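Local coordinates for DNA repair protein RAD2 (PDB 4Q0W), which is the catalytic core of a single-stranded DNA endonuclease essential for the incision step of excision repair, probably using magnesium, at residues Gly56-Ile61 / Ser159-Pro164; Pro169-Ala174 / Ser242-Gly247; Asn232-Ala237 / Asp315-Pro320; Met338-Met343 / Lys353-Leu358. One frame throughout, in Å; residues are numbered along the deposited sequence.

Contact 1: Gly56-Ile61 / Ser159-Pro164; sequences GFFRRI and SRFGIP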
loop_
_atom_site.group_PDB
_atom_site.type_symbol
_atom_site.label_atom_id
_atom_site.label_comp_id
_atom_site.label_asym_id
_atom_site.label_seq_id
_atom_site.Cartn_x
_atom_site.Cartn_y
_atom_site.Cartn_z
ATOM N N GLY A 56 30.378 5.749 17.416
ATOM C CA GLY A 56 29.110 6.414 17.164
ATOM C C GLY A 56 28.855 7.553 18.129
ATOM O O GLY A 56 28.580 8.674 17.704
ATOM N N PHE A 57 28.935 7.269 19.428
ATOM C CA PHE A 57 28.743 8.308 20.432
ATOM C C PHE A 57 29.742 9.445 20.263
ATOM O O PHE A 57 29.352 10.618 20.326
ATOM C CB PHE A 57 28.845 7.742 21.845
ATOM C CG PHE A 57 27.522 7.332 22.434
ATOM C CD1 PHE A 57 26.929 6.129 22.072
ATOM C CD2 PHE A 57 26.882 8.141 23.367
ATOM C CE1 PHE A 57 25.719 5.742 22.619
ATOM C CE2 PHE A 57 25.669 7.761 23.920
ATOM C CZ PHE A 57 25.086 6.556 23.541
ATOM N N PHE A 58 31.017 9.110 20.040
ATOM C CA PHE A 58 32.052 10.141 19.911
ATOM C C PHE A 58 31.737 11.138 18.782
ATOM O O PHE A 58 31.829 12.353 18.966
ATOM C CB PHE A 58 33.445 9.512 19.710
ATOM C CG PHE A 58 34.574 10.521 19.660
ATOM C CD1 PHE A 58 34.951 11.112 18.458
ATOM C CD2 PHE A 58 35.273 10.863 20.816
ATOM C CE1 PHE A 58 36.000 12.046 18.413
ATOM C CE2 PHE A 58 36.316 11.792 20.778
ATOM C CZ PHE A 58 36.672 12.381 19.574
ATOM N N ARG A 59 31.378 10.610 17.619
ATOM C CA ARG A 59 31.058 11.428 16.458
ATOM C C ARG A 59 29.849 12.352 16.687
ATOM O O ARG A 59 29.843 13.517 16.253
ATOM C CB ARG A 59 30.788 10.511 15.260
ATOM C CG ARG A 59 30.416 11.241 13.973
ATOM C CD ARG A 59 30.221 10.253 12.823
ATOM N N ARG A 60 28.820 11.835 17.352
ATOM C CA ARG A 60 27.635 12.647 17.620
ATOM C C ARG A 60 27.911 13.720 18.670
ATOM O O ARG A 60 27.444 14.851 18.547
ATOM C CB ARG A 60 26.445 11.762 18.022
ATOM C CG ARG A 60 25.952 10.899 16.875
ATOM C CD ARG A 60 24.619 10.238 17.194
ATOM N NE ARG A 60 24.086 9.520 16.046
ATOM C CZ ARG A 60 22.928 8.867 16.053
ATOM N NH1 ARG A 60 22.183 8.853 17.148
ATOM N NH2 ARG A 60 22.516 8.228 14.967
ATOM N N ILE A 61 28.678 13.364 19.698
ATOM C CA ILE A 61 29.047 14.324 20.740
ATOM C C ILE A 61 29.823 15.490 20.120
ATOM O O ILE A 61 29.596 16.659 20.453
ATOM C CB ILE A 61 29.909 13.652 21.828
ATOM C CG1 ILE A 61 29.047 12.748 22.714
ATOM C CG2 ILE A 61 30.637 14.691 22.687
ATOM C CD1 ILE A 61 29.871 11.791 23.597
ATOM N N SER A 159 31.464 11.609 30.527
ATOM C CA SER A 159 31.997 12.358 31.661
ATOM C C SER A 159 33.393 12.937 31.381
ATOM O O SER A 159 33.713 14.030 31.848
ATOM C CB SER A 159 31.963 11.530 32.946
ATOM O OG SER A 159 32.893 10.469 32.891
ATOM N N ARG A 160 34.202 12.235 30.592
ATOM C CA ARG A 160 35.497 12.786 30.171
ATOM C C ARG A 160 35.328 13.988 29.228
ATOM O O ARG A 160 36.244 14.814 29.098
ATOM C CB ARG A 160 36.371 11.700 29.533
ATOM C CG ARG A 160 36.674 10.538 30.496
ATOM C CD ARG A 160 37.641 9.508 29.896
ATOM N NE ARG A 160 37.859 8.389 30.818
ATOM C CZ ARG A 160 38.954 7.632 30.865
ATOM N NH1 ARG A 160 39.980 7.861 30.048
ATOM N NH2 ARG A 160 39.026 6.648 31.745
ATOM N N PHE A 161 34.161 14.083 28.581
ATOM C CA PHE A 161 33.807 15.257 27.782
ATOM C C PHE A 161 33.246 16.355 28.683
ATOM O O PHE A 161 33.025 17.481 28.235
ATOM C CB PHE A 161 32.745 14.914 26.739
ATOM C CG PHE A 161 33.292 14.602 25.372
ATOM C CD1 PHE A 161 33.808 15.611 24.566
ATOM C CD2 PHE A 161 33.254 13.303 24.876
ATOM C CE1 PHE A 161 34.298 15.322 23.303
ATOM C CE2 PHE A 161 33.736 13.005 23.608
ATOM C CZ PHE A 161 34.253 14.017 22.817
ATOM N N GLY A 162 33.008 16.026 29.950
ATOM C CA GLY A 162 32.362 16.962 30.853
ATOM C C GLY A 162 30.875 17.164 30.567
ATOM O O GLY A 162 30.298 18.192 30.946
ATOM N N ILE A 163 30.251 16.179 29.918
ATOM C CA ILE A 163 28.827 16.262 29.569
ATOM C C ILE A 163 27.959 15.527 30.584
ATOM O O ILE A 163 28.133 14.333 30.819
ATOM C CB ILE A 163 28.563 15.724 28.151
ATOM C CG1 ILE A 163 29.276 16.595 27.110
ATOM C CG2 ILE A 163 27.061 15.664 27.837
ATOM C CD1 ILE A 163 29.352 15.943 25.755
ATOM N N PRO A 164 27.004 16.247 31.186
ATOM C CA PRO A 164 26.116 15.629 32.166
ATOM C C PRO A 164 25.185 14.609 31.509
ATOM O O PRO A 164 24.762 14.782 30.356
ATOM C CB PRO A 164 25.307 16.821 32.711
ATOM C CG PRO A 164 25.332 17.838 31.639
ATOM C CD PRO A 164 26.654 17.655 30.913
#
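Ile61 and Phe161 form the dense part of this contact. The CG2 methyl of Ile61 stands almost centrally above one face of the Phe161 ring, 3.5 Å from its centroid and only 4° off the ring normal, which meets the geometry of a CH-pi contact. A chi1 of -74° sets CG2 anti to the backbone N, beside the carbonyl carbon, on the side where Phe161 and Ile163 lie, and it also meets Ile163 CD1 at 3.6 Å. Phe58 adds a second ring: its CE2 comes within 3.7 Å of Phe161 CZ, the two planes at 49°, an oblique pairing. All four side chains are buried. They join helix 52-66 of the N-domain to the end of helix 148-160 in the I-domain, beside the sheet of the Rossmann-like core, where Phe73 of strand 70-75 touches both isoleucines. A Schellman motif closes the latter helix: Gly162 has positive phi, and its N bonds to Ser159 O at 2.8 Å, one of two bonds back into the last turn. The looser side is polar. Arg59, modelled only as far as CD, and Ser159 are exposed, and Arg160 reaches back to a salt bridge with Glu156.

Contact 2: Pro169-Ala174 / Ser242-Gly247; sequences PMEAEA and SDYTNG. With CA (calcium ion), chain E.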
loop_
_atom_site.group_PDB
_atom_site.type_symbol
_atom_site.label_atom_id
_atom_site.label_comp_id
_atom_site.label_asym_id
_atom_site.label_seq_id
_atom_site.Cartn_x
_atom_site.Cartn_y
_atom_site.Cartn_z
ATOM N N PRO A 169 14.166 7.067 35.329
ATOM C CA PRO A 169 13.555 5.961 36.078
ATOM C C PRO A 169 13.008 4.921 35.105
ATOM O O PRO A 169 13.203 3.717 35.302
ATOM C CB PRO A 169 12.398 6.637 36.817
ATOM C CG PRO A 169 12.830 8.053 36.981
ATOM C CD PRO A 169 13.649 8.383 35.759
ATOM N N MET A 170 12.354 5.398 34.044
ATOM C CA MET A 170 11.798 4.516 33.025
ATOM C C MET A 170 12.198 4.974 31.619
ATOM O O MET A 170 13.354 4.811 31.223
ATOM C CB MET A 170 10.276 4.411 33.180
ATOM C CG MET A 170 9.848 3.569 34.383
ATOM S SD MET A 170 10.055 1.795 34.043
ATOM C CE MET A 170 9.636 1.103 35.652
ATOM N N GLU A 171 11.252 5.531 30.860
ATOM C CA GLU A 171 11.534 5.911 29.474
ATOM C C GLU A 171 12.285 7.242 29.354
ATOM O O GLU A 171 11.938 8.236 29.999
ATOM C CB GLU A 171 10.254 5.937 28.640
ATOM C CG GLU A 171 9.838 4.552 28.162
ATOM C CD GLU A 171 8.387 4.491 27.748
ATOM O OE1 GLU A 171 7.527 4.810 28.596
ATOM O OE2 GLU A 171 8.109 4.128 26.582
ATOM N N ALA A 172 13.320 7.251 28.525
ATOM C CA ALA A 172 14.136 8.451 28.350
ATOM C C ALA A 172 13.336 9.634 27.788
ATOM O O ALA A 172 13.495 10.763 28.258
ATOM C CB ALA A 172 15.336 8.143 27.479
ATOM N N GLU A 173 12.477 9.374 26.801
ATOM C CA GLU A 173 11.699 10.441 26.165
ATOM C C GLU A 173 10.800 11.140 27.169
ATOM O O GLU A 173 10.625 12.355 27.107
ATOM C CB GLU A 173 10.819 9.914 25.019
ATOM C CG GLU A 173 11.466 8.894 24.129
ATOM C CD GLU A 173 11.117 7.488 24.550
ATOM O OE1 GLU A 173 11.935 6.851 25.253
ATOM O OE2 GLU A 173 10.013 7.026 24.187
ATOM N N ALA A 174 10.210 10.367 28.079
ATOM C CA ALA A 174 9.369 10.957 29.117
ATOM C C ALA A 174 10.203 11.880 29.994
ATOM O O ALA A 174 9.797 13.001 30.304
ATOM C CB ALA A 174 8.689 9.876 29.959
ATOM N N SER A 242 1.056 2.204 19.309
ATOM C CA SER A 242 2.333 2.712 19.801
ATOM C C SER A 242 2.894 1.649 20.725
ATOM O O SER A 242 2.386 0.527 20.758
ATOM C CB SER A 242 2.142 4.000 20.596
ATOM O OG SER A 242 1.473 3.733 21.832
ATOM N N ASP A 243 3.915 2.005 21.495
ATOM C CA ASP A 243 4.455 1.085 22.499
ATOM C C ASP A 243 3.440 0.750 23.592
ATOM O O ASP A 243 3.629 -0.222 24.328
ATOM C CB ASP A 243 5.689 1.682 23.177
ATOM C CG ASP A 243 6.932 1.600 22.317
ATOM O OD1 ASP A 243 6.935 0.797 21.354
ATOM O OD2 ASP A 243 7.908 2.333 22.623
ATOM N N TYR A 244 2.386 1.557 23.719
ATOM C CA TYR A 244 1.461 1.405 24.856
ATOM C C TYR A 244 0.091 0.856 24.487
ATOM O O TYR A 244 -0.772 0.684 25.363
ATOM C CB TYR A 244 1.241 2.743 25.563
ATOM C CG TYR A 244 2.384 3.213 26.432
ATOM C CD1 TYR A 244 3.411 2.362 26.793
ATOM C CD2 TYR A 244 2.414 4.513 26.914
ATOM C CE1 TYR A 244 4.460 2.800 27.594
ATOM C CE2 TYR A 244 3.445 4.956 27.712
ATOM C CZ TYR A 244 4.466 4.092 28.047
ATOM O OH TYR A 244 5.493 4.541 28.846
ATOM N N THR A 245 -0.118 0.612 23.194
ATOM C CA THR A 245 -1.393 0.114 22.691
ATOM C C THR A 245 -1.170 -0.397 21.286
ATOM O O THR A 245 -0.396 0.193 20.520
ATOM C CB THR A 245 -2.488 1.231 22.660
ATOM O OG1 THR A 245 -3.610 0.783 21.895
ATOM C CG2 THR A 245 -1.946 2.533 22.021
ATOM N N ASN A 246 -1.862 -1.480 20.940
ATOM C CA ASN A 246 -1.792 -2.020 19.589
ATOM C C ASN A 246 -2.818 -1.418 18.615
ATOM O O ASN A 246 -2.905 -1.832 17.461
ATOM C CB ASN A 246 -1.828 -3.559 19.639
ATOM C CG ASN A 246 -0.530 -4.135 20.216
ATOM O OD1 ASN A 246 0.560 -3.732 19.803
ATOM N ND2 ASN A 246 -0.640 -5.043 21.197
ATOM N N GLY A 247 -3.576 -0.423 19.066
ATOM C CA GLY A 247 -4.437 0.322 18.154
ATOM C C GLY A 247 -5.526 -0.507 17.497
ATOM O O GLY A 247 -5.886 -1.578 17.994
HETATM CA CA CA E . 9.115 5.197 23.315
HETATM O O HOH W 1 9.508 3.828 21.300
HETATM O O HOH W 2 11.186 4.160 22.800
#
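The Tyr244 ring receives the carboxylate of Glu171 at its hydroxyl edge, near the ring plane, the two flat groups being turned 57° against each other. Modelled at 2.1 Å, the separation of Glu171 OE1 and Tyr244 OH is too short to read as a bond, so the detail of this meeting is doubtful. The Tyr317 ring also meets that of Tyr244, their planes about 50° apart. Beside this pair lies the metal site. The calcium ion is bound by Glu173 OE2 at 2.2 Å, by two waters, and by Asp194. A bend at chi2 (96°) folds the Glu173 chain round to the ion. Asp243 takes part through water: its OD2 accepts from a water at 2.6 Å, and that same water lies 2.5 Å from the calcium ion. Glu171 OE2 and Asp243 OD2, 4.4 Å apart, are like charges that do not touch, and the nearby cation would probably relieve their repulsion. By similarity, Glu171 and Glu173 belong to one magnesium site and Asp243 to the second, as in other nucleases of this family. The acids arrive from two directions: Glu171 is the N-cap of helix 172-181, which packs against Asp29 of strand 25-29, whereas Asp243 and Tyr244 sit in the loop between helices 230-240 and 253-263, with helices 81-98 and 311-318 alongside.

Contact 3: Asn232-Ala237 / Asp315-Pro320; sequences NMIELA and DAYMRP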
loop_
_atom_site.group_PDB
_atom_site.type_symbol
_atom_site.label_atom_id
_atom_site.label_comp_id
_atom_site.label_asym_id
_atom_site.label_seq_id
_atom_site.Cartn_x
_atom_site.Cartn_y
_atom_site.Cartn_z
ATOM N N ASN A 232 -5.654 14.604 22.313
ATOM C CA ASN A 232 -5.895 14.121 20.958
ATOM C C ASN A 232 -4.803 13.156 20.489
ATOM O O ASN A 232 -5.096 12.117 19.885
ATOM C CB ASN A 232 -5.926 15.268 19.948
ATOM C CG ASN A 232 -7.152 16.171 20.080
ATOM O OD1 ASN A 232 -7.072 17.351 19.739
ATOM N ND2 ASN A 232 -8.284 15.628 20.548
ATOM N N MET A 233 -3.544 13.535 20.722
ATOM C CA MET A 233 -2.401 12.714 20.317
ATOM C C MET A 233 -2.406 11.382 21.062
ATOM O O MET A 233 -2.111 10.330 20.491
ATOM C CB MET A 233 -1.084 13.460 20.569
ATOM C CG MET A 233 -0.877 14.658 19.627
ATOM S SD MET A 233 0.738 15.464 19.813
ATOM C CE MET A 233 0.539 16.226 21.411
ATOM N N ILE A 234 -2.745 11.429 22.344
ATOM C CA ILE A 234 -2.788 10.207 23.130
ATOM C C ILE A 234 -3.924 9.308 22.594
ATOM O O ILE A 234 -3.805 8.086 22.591
ATOM C CB ILE A 234 -2.961 10.520 24.628
ATOM C CG1 ILE A 234 -1.741 11.272 25.155
ATOM C CG2 ILE A 234 -3.199 9.242 25.440
ATOM C CD1 ILE A 234 -1.848 11.691 26.626
ATOM N N GLU A 235 -5.007 9.908 22.104
ATOM C CA GLU A 235 -6.116 9.101 21.587
ATOM C C GLU A 235 -5.822 8.594 20.181
ATOM O O GLU A 235 -6.230 7.489 19.820
ATOM C CB GLU A 235 -7.443 9.872 21.643
ATOM C CG GLU A 235 -7.922 10.175 23.082
ATOM C CD GLU A 235 -9.449 10.317 23.176
ATOM O OE1 GLU A 235 -10.081 10.752 22.184
ATOM O OE2 GLU A 235 -10.019 9.980 24.238
ATOM N N LEU A 236 -5.118 9.398 19.382
ATOM C CA LEU A 236 -4.575 8.907 18.109
ATOM C C LEU A 236 -3.699 7.658 18.298
ATOM O O LEU A 236 -3.754 6.714 17.496
ATOM C CB LEU A 236 -3.748 9.994 17.421
ATOM C CG LEU A 236 -4.435 11.097 16.635
ATOM C CD1 LEU A 236 -3.374 12.122 16.149
ATOM C CD2 LEU A 236 -5.225 10.505 15.444
ATOM N N ALA A 237 -2.892 7.643 19.356
ATOM C CA ALA A 237 -2.038 6.485 19.620
ATOM C C ALA A 237 -2.898 5.220 19.705
ATOM O O ALA A 237 -2.516 4.148 19.217
ATOM C CB ALA A 237 -1.245 6.689 20.892
ATOM N N ASP A 315 -3.062 7.376 31.389
ATOM C CA ASP A 315 -2.253 7.596 32.577
ATOM C C ASP A 315 -0.759 7.395 32.307
ATOM O O ASP A 315 0.075 8.107 32.867
ATOM C CB ASP A 315 -2.702 6.685 33.710
ATOM C CG ASP A 315 -1.879 6.884 34.973
ATOM O OD1 ASP A 315 -2.082 7.905 35.665
ATOM O OD2 ASP A 315 -1.023 6.028 35.273
ATOM N N ALA A 316 -0.420 6.423 31.460
ATOM C CA ALA A 316 0.988 6.104 31.196
ATOM C C ALA A 316 1.679 7.254 30.464
ATOM O O ALA A 316 2.867 7.528 30.682
ATOM C CB ALA A 316 1.111 4.810 30.391
ATOM N N TYR A 317 0.936 7.917 29.582
ATOM C CA TYR A 317 1.466 9.088 28.892
ATOM C C TYR A 317 1.406 10.358 29.736
ATOM O O TYR A 317 2.319 11.189 29.680
ATOM C CB TYR A 317 0.714 9.313 27.583
ATOM C CG TYR A 317 1.116 8.373 26.463
ATOM C CD1 TYR A 317 2.437 8.318 26.005
ATOM C CD2 TYR A 317 0.176 7.559 25.843
ATOM C CE1 TYR A 317 2.805 7.457 24.965
ATOM C CE2 TYR A 317 0.530 6.703 24.801
ATOM C CZ TYR A 317 1.843 6.660 24.367
ATOM O OH TYR A 317 2.193 5.818 23.335
ATOM N N MET A 318 0.327 10.524 30.502
ATOM C CA MET A 318 0.141 11.736 31.316
ATOM C C MET A 318 0.940 11.737 32.617
ATOM O O MET A 318 1.332 12.797 33.105
ATOM C CB MET A 318 -1.341 11.961 31.639
ATOM C CG MET A 318 -2.156 12.376 30.441
ATOM S SD MET A 318 -1.505 13.877 29.699
ATOM C CE MET A 318 -1.643 15.033 31.068
ATOM N N ARG A 319 1.184 10.554 33.174
ATOM C CA ARG A 319 1.901 10.454 34.441
ATOM C C ARG A 319 3.011 9.429 34.382
ATOM O O ARG A 319 3.059 8.520 35.204
ATOM C CB ARG A 319 0.940 10.093 35.585
ATOM C CG ARG A 319 -0.059 11.194 35.917
ATOM C CD ARG A 319 -1.097 10.736 36.940
ATOM N NE ARG A 319 -0.494 10.337 38.205
ATOM C CZ ARG A 319 -0.417 9.082 38.640
ATOM N NH1 ARG A 319 -0.914 8.094 37.917
ATOM N NH2 ARG A 319 0.154 8.813 39.809
ATOM N N PRO A 320 3.935 9.585 33.425
ATOM C CA PRO A 320 5.034 8.619 33.405
ATOM C C PRO A 320 5.899 8.753 34.661
ATOM O O PRO A 320 5.879 9.772 35.354
ATOM C CB PRO A 320 5.842 9.043 32.174
ATOM C CG PRO A 320 5.625 10.541 32.102
ATOM C CD PRO A 320 4.183 10.734 32.532
#
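Helix 230-240 of the I-domain, which with helix 253-263 probably belongs to the H3TH (helix-3-turn-helix) region of XPG-family nucleases, packs through Ile234 and Ala237 against Tyr317 and Met318 in the last turn of helix 311-318. The backbones approach most closely at Ile234 and Tyr317, whose CA atoms are 7.2 Å apart. Ile234 CD1 is the common meeting point: it touches Tyr317 CB at 3.6 Å and Met318 SD at 3.8 Å, while the other branch, CG2, meets Tyr317 CD2 at 3.8 Å. Ile234 and Tyr317 run antiparallel alongside one another, and the Met318 chain lies across the isoleucine, bent at both chi2 and chi3 so that the sulfur curls back to the CD1 methyl. Farther along the ring, Ala237 CB makes a lighter contact with Tyr317 CE2 at 4.3 Å. Leu197 of helix 194-197 touches both Ala237 and Tyr317. On the far side of the turn, where the CB of Asp315 points away from helix 230-240, Arg319 NH1 forms a salt bridge to Asp315 OD1, which lies in the guanidinium plane and accepts through its syn lone pair. Arg319 is also where the chain leaves helical geometry. Chemically, the interface divides by polarity: aliphatic atoms hold the near part of Tyr317, and its hydroxyl is hydrogen-bonded to Ser242 OG, with a weak bond to Asp194 OD1. Apolar packing here, together with Tyr244, Phe198 and Leu197, is consistent with setting the ring so that its hydroxyl meets both partners, of which Asp194 binds the calcium ion.

Contact 4: Met338-Met343 / Lys353-Leu358; sequences MLRSFM and KSDEIL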
loop_
_atom_site.group_PDB
_atom_site.type_symbol
_atom_site.label_atom_id
_atom_site.label_comp_id
_atom_site.label_asym_id
_atom_site.label_seq_id
_atom_site.Cartn_x
_atom_site.Cartn_y
_atom_site.Cartn_z
ATOM N N MET A 338 42.317 12.711 29.298
ATOM C CA MET A 338 41.549 11.491 29.567
ATOM C C MET A 338 40.774 11.009 28.344
ATOM O O MET A 338 40.511 9.810 28.204
ATOM C CB MET A 338 40.628 11.669 30.775
ATOM C CG MET A 338 41.376 11.894 32.084
ATOM S SD MET A 338 42.579 10.574 32.455
ATOM C CE MET A 338 41.496 9.266 33.036
ATOM N N LEU A 339 40.418 11.937 27.454
ATOM C CA LEU A 339 39.796 11.569 26.188
ATOM C C LEU A 339 40.832 10.883 25.285
ATOM O O LEU A 339 40.525 9.889 24.626
ATOM C CB LEU A 339 39.182 12.808 25.491
ATOM C CG LEU A 339 37.847 13.356 26.032
ATOM C CD1 LEU A 339 37.488 14.711 25.396
ATOM C CD2 LEU A 339 36.685 12.351 25.837
ATOM N N ARG A 340 42.048 11.425 25.244
ATOM C CA ARG A 340 43.145 10.803 24.492
ATOM C C ARG A 340 43.351 9.349 24.905
ATOM O O ARG A 340 43.371 8.445 24.070
ATOM C CB ARG A 340 44.461 11.530 24.765
ATOM C CG ARG A 340 44.705 12.807 23.977
ATOM C CD ARG A 340 45.842 13.566 24.670
ATOM N NE ARG A 340 46.405 14.644 23.863
ATOM C CZ ARG A 340 47.417 15.405 24.261
ATOM N NH1 ARG A 340 47.968 15.200 25.448
ATOM N NH2 ARG A 340 47.875 16.369 23.478
ATOM N N SER A 341 43.525 9.128 26.199
ATOM C CA SER A 341 43.763 7.770 26.667
ATOM C C SER A 341 42.532 6.865 26.465
ATOM O O SER A 341 42.671 5.672 26.162
ATOM C CB SER A 341 44.234 7.776 28.127
ATOM O OG SER A 341 43.367 8.532 28.953
ATOM N N PHE A 342 41.335 7.432 26.603
ATOM C CA PHE A 342 40.105 6.655 26.401
ATOM C C PHE A 342 40.000 6.125 24.986
ATOM O O PHE A 342 39.776 4.930 24.783
ATOM C CB PHE A 342 38.861 7.482 26.720
ATOM C CG PHE A 342 37.574 6.694 26.634
ATOM C CD1 PHE A 342 37.111 5.988 27.736
ATOM C CD2 PHE A 342 36.835 6.649 25.449
ATOM C CE1 PHE A 342 35.919 5.256 27.674
ATOM C CE2 PHE A 342 35.639 5.912 25.371
ATOM C CZ PHE A 342 35.185 5.216 26.488
ATOM N N MET A 343 40.126 7.023 24.009
ATOM C CA MET A 343 40.056 6.644 22.599
ATOM C C MET A 343 41.215 5.725 22.186
ATOM O O MET A 343 41.063 4.856 21.314
ATOM C CB MET A 343 40.026 7.891 21.705
ATOM C CG MET A 343 38.797 8.783 21.916
ATOM S SD MET A 343 37.233 7.906 21.666
ATOM C CE MET A 343 37.064 8.010 19.873
ATOM N N LYS A 353 45.545 11.824 16.535
ATOM C CA LYS A 353 44.255 11.666 15.867
ATOM C C LYS A 353 43.150 12.311 16.701
ATOM O O LYS A 353 42.328 13.062 16.177
ATOM C CB LYS A 353 43.953 10.182 15.645
ATOM C CG LYS A 353 42.666 9.894 14.856
ATOM C CD LYS A 353 42.533 8.394 14.534
ATOM C CE LYS A 353 41.188 8.062 13.892
ATOM N NZ LYS A 353 40.880 8.933 12.720
ATOM N N SER A 354 43.143 12.021 18.002
ATOM C CA SER A 354 42.162 12.594 18.912
ATOM C C SER A 354 42.300 14.111 19.001
ATOM O O SER A 354 41.303 14.834 18.975
ATOM C CB SER A 354 42.303 11.975 20.307
ATOM O OG SER A 354 41.937 10.603 20.302
ATOM N N ASP A 355 43.539 14.582 19.118
ATOM C CA ASP A 355 43.828 16.005 19.210
ATOM C C ASP A 355 43.284 16.777 18.006
ATOM O O ASP A 355 42.702 17.840 18.156
ATOM C CB ASP A 355 45.342 16.228 19.318
ATOM C CG ASP A 355 45.874 15.982 20.716
ATOM O OD1 ASP A 355 45.121 15.437 21.556
ATOM O OD2 ASP A 355 47.050 16.336 20.982
ATOM N N GLU A 356 43.480 16.225 16.815
ATOM C CA GLU A 356 43.103 16.900 15.585
ATOM C C GLU A 356 41.619 17.250 15.606
ATOM O O GLU A 356 41.215 18.302 15.107
ATOM C CB GLU A 356 43.427 16.005 14.398
ATOM C CG GLU A 356 43.127 16.614 13.046
ATOM C CD GLU A 356 43.654 15.755 11.918
ATOM O OE1 GLU A 356 44.020 14.588 12.187
ATOM O OE2 GLU A 356 43.712 16.248 10.769
ATOM N N ILE A 357 40.819 16.373 16.215
ATOM C CA ILE A 357 39.376 16.575 16.324
ATOM C C ILE A 357 38.997 17.378 17.569
ATOM O O ILE A 357 38.159 18.276 17.506
ATOM C CB ILE A 357 38.623 15.216 16.307
ATOM C CG1 ILE A 357 38.783 14.545 14.939
ATOM C CG2 ILE A 357 37.147 15.401 16.632
ATOM C CD1 ILE A 357 38.444 13.065 14.918
ATOM N N LEU A 358 39.632 17.076 18.695
ATOM C CA LEU A 358 39.175 17.589 19.984
ATOM C C LEU A 358 39.643 19.008 20.319
ATOM O O LEU A 358 38.900 19.784 20.927
ATOM C CB LEU A 358 39.574 16.626 21.111
ATOM C CG LEU A 358 38.855 15.275 21.174
ATOM C CD1 LEU A 358 39.457 14.411 22.278
ATOM C CD2 LEU A 358 37.346 15.474 21.414
HETATM O O HOH W 3 43.701 8.831 21.343
#
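Arg340 and Asp355 grip each other side-on with two hydrogen bonds that make a salt bridge. NE of Arg340 donates to Asp355 OD1 at 2.8 Å (167° at the hydrogen), and NH2 of the same arginine reaches OD2 at 2.6 Å. Each oxygen uses its syn lone pair, and the guanidinium and carboxylate planes differ by just 24°, so the two groups mesh nearly coplanar, which fixes the rotation of both. The arginine chain is extended from CG to NE, carrying the guanidinium out to the aspartate. Closer to the backbones, Ser354 OG packs at 3.6 Å from Met343 CB and donates at 2.7 Å to a water, which in turn donates to Arg340 O at 2.8 Å; the serine hydroxyl is thus tied to the opposite helix through one water. Beneath the polar layer, Leu358 CD1 meets Leu339 CB at 3.6 Å and Leu339 CD1 at 3.7 Å. These residues lie on a helical hairpin, helices 336-347 and 351-361 near the C-terminal end of the chain, whose short segments run at 131° with axes 9.7 Å apart at closest. Trp349, in the turn between them, packs on Met343 and Ser354, and its ring forms a cation-pi pair with Lys353. The buried leucines continue outward onto Phe161, and Phe58 of helix 52-66 touches Met343 and Leu358. Near the arginine, Asp337 makes a long, weak ion pair with Arg340 NH1.

Overall arrangement
The four contacts fall into two clusters. Contacts 2 and 3, with centres 9 Å apart, lie at the metal centre, contact 2 supplying a ligand and contact 3 bordering it: Tyr244 CE2 lies 3.6 Å from Ala316 CB, and the Tyr317 side chain is about 7 Å from the calcium ion. Contacts 1 and 4, centres 12 Å apart, form the other. There Arg160 NH1 approaches Met338 O at 2.7 Å, a probable hydrogen bond, and Phe161 CE1 packs 3.6 Å from Leu358 CD2. Contacts 3 and 4, on opposite sides of the chain's centre, lie 43 Å apart between centres. Contact 4 is about 18 Å from the DNA, nearest atoms, against about 4 Å for contact 2.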